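Local coordinates for protein fructokinase (Silicibacter sp., PDB 3C8U) that probably catalyses ATP-dependent phosphorylation of fructose, as a P-loop-type kinase thought to be linked to fructose transport, at residues 34-39 / 128-133; 60-65 / 104-109. All blocks are in the same frame, centred on the assembly; numbering follows the deposited sequence. Where two conformers were deposited one is given.

Interaction 1. Residues 34-39 / 128-133; sequences GKSTLS and IIEGNY
K35 and E130 organise this contact between the start of helix 36-48 and the end of strand 126-131. In the conformer followed here, one of two and so partly doubtful, K35 CB points toward the strand; CG passes E130 OE1, CD lies 3.8 Å from G131 O, and CE passes the G131 carbonyl carbon. Bends at chi3 and chi4 bring NZ to N132 OD1, a hydrogen bond of 2.6 Å whose donor is tilted 26° from the carbonyl plane; a long, flexible lysine probably suits this span from helix start to N132. G34, K35 and S36 fit the pattern of a Walker A P-loop, and E130, on a neighbouring parallel strand, is consistent with a Walker B-type acid, as in related P-loop kinases. Its carboxylate takes one serine hydroxyl on each oxygen: S36 OG reaches E130 OE2 at 2.7 Å and S39 OG E130 OE1 at 2.5 Å, from opposite sides of the carboxylate plane, 36° and 46° out of it. An alanine here would lack both oxygens and is likely to leave the hydroxyls of S36 and S39 without these acceptors. I128 CG2 packs on S39 CB at 4.1 Å, a serine being small enough to sit close to the sheet.

Interaction 2. Residues 60-65 / 104-109; sequences GFHLDN and PLFDRA
G60 brings its backbone against strand 101-107, its CA only 4.3 Å from L105 CA, and a water joins the two chains, accepting from G60 N and donating to P104 O. The strand is one arm of an antiparallel beta-hairpin with strand 112-120, and residues 60-65 belong to the loop that leaves parallel strand 53-57. Glycine suits this crossing because a beta carbon on G60 would fall about 2.1 Å from P104 O, a clash. The proline ring packs against the carbonyl of G60 and the ring of F61: P104 CG lies 3.3 Å from G60 O and also sits over one face of the F61 ring, 4.2 Å from its centroid and 17° off the normal, a CH-pi contact. A compact, rigid ring such as proline's can lie across a phenyl in this way; F88 meets the F61 ring as well. Further along, H62 and F106 stack face to face, centroids 4.4 Å apart and planes inclined at 28°. F106 holds CG anti to its own backbone N (chi1 -165°), which carries the phenyl out from the strand to the imidazole. The imidazole offers a flat face for F106 and a ring nitrogen for D59 O, to which H62 ND1 is hydrogen-bonded, while F83 also meets the ring. H62 ND1 lies 3.8 Å from both F106 CD1 and F106 CE1, over one face and toward the rim of the phenyl.

Interaction 1 sits near the centre of the chain and is partly buried, whereas interaction 2 is a surface contact about 13 Å from that centre. Their centres are 16 Å apart and their nearest atoms about 7 Å, so they do not touch. Strand 53-57 relates them: it pairs with strand 126-131 of interaction 1 and then runs on into the loop of interaction 2. Interaction 2 as a whole is nested in the chain loop closed by interaction 1. The chemistry follows position. At the probable P-loop, polar groups are joined by direct hydrogen bonds; where the hairpin meets the loop, rings, a proline and a bridging water do the joining.

Interaction 1. Residues 34-39 / 128-133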
# COMPACT_ATOMS: atom_id res chain seq x y z
N GLY A 34 7.09 0.47 6.93
CA GLY A 34 6.47 -0.54 7.81
C GLY A 34 4.95 -0.42 7.88
O GLY A 34 4.31 -0.60 8.91
N LYS A 35 4.36 -0.09 6.75
CA LYS A 35 2.92 0.19 6.71
C LYS A 35 2.07 -1.02 7.13
O LYS A 35 1.02 -0.87 7.74
CB LYS A 35 2.49 0.76 5.35
CG LYS A 35 2.62 -0.17 4.18
CD LYS A 35 2.52 0.59 2.85
CE LYS A 35 3.41 -0.04 1.79
NZ LYS A 35 4.85 0.39 1.94
N SER A 36 2.54 -2.23 6.85
CA SER A 36 1.75 -3.41 7.23
C SER A 36 1.60 -3.58 8.74
O SER A 36 0.67 -4.24 9.23
CB SER A 36 2.31 -4.67 6.57
OG SER A 36 2.26 -4.56 5.15
N THR A 37 2.53 -2.97 9.49
CA THR A 37 2.49 -3.06 10.96
C THR A 37 1.48 -2.09 11.59
O THR A 37 1.14 -2.20 12.78
CB THR A 37 3.87 -2.79 11.61
OG1 THR A 37 4.25 -1.43 11.39
CG2 THR A 37 4.93 -3.71 11.06
N LEU A 38 0.99 -1.18 10.76
CA LEU A 38 -0.10 -0.24 11.13
C LEU A 38 -1.47 -0.69 10.57
O LEU A 38 -2.48 -0.71 11.26
CB LEU A 38 0.24 1.19 10.67
CG LEU A 38 -0.80 2.25 11.00
CD1 LEU A 38 -0.96 2.38 12.53
CD2 LEU A 38 -0.45 3.58 10.36
N SER A 39 -1.48 -1.13 9.31
CA SER A 39 -2.77 -1.44 8.65
C SER A 39 -3.51 -2.58 9.34
O SER A 39 -4.73 -2.55 9.55
CB SER A 39 -2.54 -1.79 7.18
OG SER A 39 -1.66 -2.89 7.04
N ILE A 128 -8.98 -2.01 3.72
CA ILE A 128 -7.88 -1.11 3.95
C ILE A 128 -6.86 -1.49 2.89
O ILE A 128 -6.26 -2.56 2.96
CB ILE A 128 -7.25 -1.23 5.33
CG1 ILE A 128 -8.28 -0.92 6.41
CG2 ILE A 128 -5.99 -0.32 5.43
CD1 ILE A 128 -7.76 -1.25 7.75
N ILE A 129 -6.73 -0.60 1.92
CA ILE A 129 -5.85 -0.82 0.76
C ILE A 129 -4.55 -0.16 1.15
O ILE A 129 -4.53 1.00 1.52
CB ILE A 129 -6.40 -0.15 -0.52
CG1 ILE A 129 -7.86 -0.52 -0.80
CG2 ILE A 129 -5.47 -0.44 -1.75
CD1 ILE A 129 -8.13 -1.96 -0.80
N GLU A 130 -3.46 -0.93 1.11
CA GLU A 130 -2.17 -0.45 1.52
C GLU A 130 -1.18 -0.52 0.37
O GLU A 130 -1.10 -1.49 -0.36
CB GLU A 130 -1.65 -1.14 2.80
CG GLU A 130 -1.12 -2.52 2.62
CD GLU A 130 -0.46 -3.09 3.85
OE1 GLU A 130 -0.44 -2.43 4.90
OE2 GLU A 130 -0.00 -4.25 3.77
N GLY A 131 -0.46 0.58 0.20
CA GLY A 131 0.60 0.66 -0.84
C GLY A 131 1.43 1.92 -0.79
O GLY A 131 1.19 2.81 -0.00
N ASN A 132 2.37 2.03 -1.71
CA ASN A 132 3.25 3.19 -1.75
C ASN A 132 2.68 4.36 -2.55
O ASN A 132 3.10 5.49 -2.37
CB ASN A 132 4.62 2.76 -2.29
CG ASN A 132 5.30 1.76 -1.39
OD1 ASN A 132 5.23 1.87 -0.15
ND2 ASN A 132 5.94 0.78 -1.97
N TYR A 133 1.75 4.06 -3.47
CA TYR A 133 1.29 5.04 -4.48
C TYR A 133 -0.19 5.36 -4.43
O TYR A 133 -0.80 5.55 -5.48
CB TYR A 133 1.68 4.58 -5.90
CG TYR A 133 3.16 4.26 -5.99
CD1 TYR A 133 4.11 5.25 -5.79
CD2 TYR A 133 3.60 2.97 -6.23
CE1 TYR A 133 5.47 4.96 -5.84
CE2 TYR A 133 4.96 2.68 -6.28
CZ TYR A 133 5.88 3.67 -6.09
OH TYR A 133 7.23 3.38 -6.14

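Interaction 2. Residues 60-65 / 104-109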
# COMPACT_ATOMS: atom_id res chain seq x y z
N GLY A 60 0.63 -7.12 -5.02
CA GLY A 60 0.25 -8.24 -5.90
C GLY A 60 0.17 -7.80 -7.34
O GLY A 60 0.06 -8.61 -8.26
N PHE A 61 0.24 -6.49 -7.52
CA PHE A 61 0.07 -5.86 -8.83
C PHE A 61 1.36 -5.48 -9.50
O PHE A 61 1.35 -4.85 -10.55
CB PHE A 61 -0.92 -4.69 -8.74
CG PHE A 61 -2.33 -5.18 -8.61
CD1 PHE A 61 -3.06 -5.49 -9.75
CD2 PHE A 61 -2.87 -5.46 -7.37
CE1 PHE A 61 -4.32 -6.00 -9.65
CE2 PHE A 61 -4.14 -6.00 -7.25
CZ PHE A 61 -4.86 -6.27 -8.39
N HIS A 62 2.47 -5.91 -8.92
CA HIS A 62 3.73 -5.80 -9.63
C HIS A 62 3.60 -6.56 -10.94
O HIS A 62 3.03 -7.66 -11.01
CB HIS A 62 4.90 -6.47 -8.90
CG HIS A 62 5.55 -5.65 -7.84
ND1 HIS A 62 5.16 -5.71 -6.52
CD2 HIS A 62 6.62 -4.82 -7.89
CE1 HIS A 62 5.95 -4.93 -5.80
NE2 HIS A 62 6.86 -4.40 -6.60
N LEU A 63 4.21 -6.01 -11.97
CA LEU A 63 4.42 -6.78 -13.20
C LEU A 63 5.46 -7.85 -12.93
O LEU A 63 6.34 -7.68 -12.09
CB LEU A 63 4.95 -5.87 -14.31
CG LEU A 63 4.00 -4.81 -14.84
CD1 LEU A 63 4.64 -4.16 -16.09
CD2 LEU A 63 2.66 -5.43 -15.13
N ASP A 64 5.39 -8.93 -13.71
CA ASP A 64 6.39 -10.00 -13.61
C ASP A 64 7.69 -9.54 -14.25
O ASP A 64 7.71 -8.72 -15.17
CB ASP A 64 5.91 -11.27 -14.30
CG ASP A 64 6.78 -12.49 -14.00
OD1 ASP A 64 6.61 -13.08 -12.90
OD2 ASP A 64 7.56 -12.90 -14.88
N ASN A 65 8.78 -10.13 -13.78
CA ASN A 65 10.11 -9.81 -14.29
C ASN A 65 10.22 -10.06 -15.80
O ASN A 65 11.00 -9.42 -16.49
CB ASN A 65 11.18 -10.64 -13.55
CG ASN A 65 11.34 -10.21 -12.14
OD1 ASN A 65 10.80 -9.18 -11.75
ND2 ASN A 65 12.07 -11.00 -11.34
N PRO A 104 -4.30 -10.96 -6.31
CA PRO A 104 -2.98 -11.56 -6.15
C PRO A 104 -2.25 -11.07 -4.95
O PRO A 104 -2.54 -10.01 -4.42
CB PRO A 104 -2.23 -11.12 -7.41
CG PRO A 104 -2.95 -9.87 -7.90
CD PRO A 104 -4.32 -9.88 -7.33
N LEU A 105 -1.32 -11.91 -4.52
CA LEU A 105 -0.42 -11.64 -3.40
C LEU A 105 1.01 -11.72 -3.90
O LEU A 105 1.37 -12.65 -4.63
CB LEU A 105 -0.65 -12.64 -2.24
CG LEU A 105 -1.95 -12.50 -1.43
CD1 LEU A 105 -2.08 -13.56 -0.29
CD2 LEU A 105 -2.07 -11.07 -0.90
N PHE A 106 1.83 -10.77 -3.48
CA PHE A 106 3.25 -10.77 -3.83
C PHE A 106 4.04 -11.66 -2.89
O PHE A 106 3.92 -11.54 -1.68
CB PHE A 106 3.81 -9.34 -3.81
CG PHE A 106 5.14 -9.21 -4.49
CD1 PHE A 106 5.25 -9.41 -5.86
CD2 PHE A 106 6.27 -8.90 -3.77
CE1 PHE A 106 6.50 -9.27 -6.49
CE2 PHE A 106 7.51 -8.78 -4.40
CZ PHE A 106 7.61 -8.96 -5.76
N ASP A 107 4.82 -12.55 -3.49
CA ASP A 107 5.76 -13.43 -2.77
C ASP A 107 7.18 -12.86 -2.84
O ASP A 107 7.88 -12.94 -3.84
CB ASP A 107 5.68 -14.85 -3.34
CG ASP A 107 6.65 -15.84 -2.66
OD1 ASP A 107 7.58 -15.41 -1.94
OD2 ASP A 107 6.47 -17.05 -2.90
N ARG A 108 7.60 -12.25 -1.74
CA ARG A 108 8.87 -11.49 -1.74
C ARG A 108 10.06 -12.41 -2.04
O ARG A 108 10.95 -12.08 -2.82
CB ARG A 108 9.10 -10.74 -0.41
CG ARG A 108 8.36 -9.44 -0.26
N ALA A 109 10.03 -13.58 -1.43
CA ALA A 109 11.14 -14.52 -1.52
C ALA A 109 11.31 -15.00 -2.93
O ALA A 109 12.42 -15.21 -3.41
CB ALA A 109 10.91 -15.73 -0.58
O HOH W 1 -1.54 -7.79 -3.13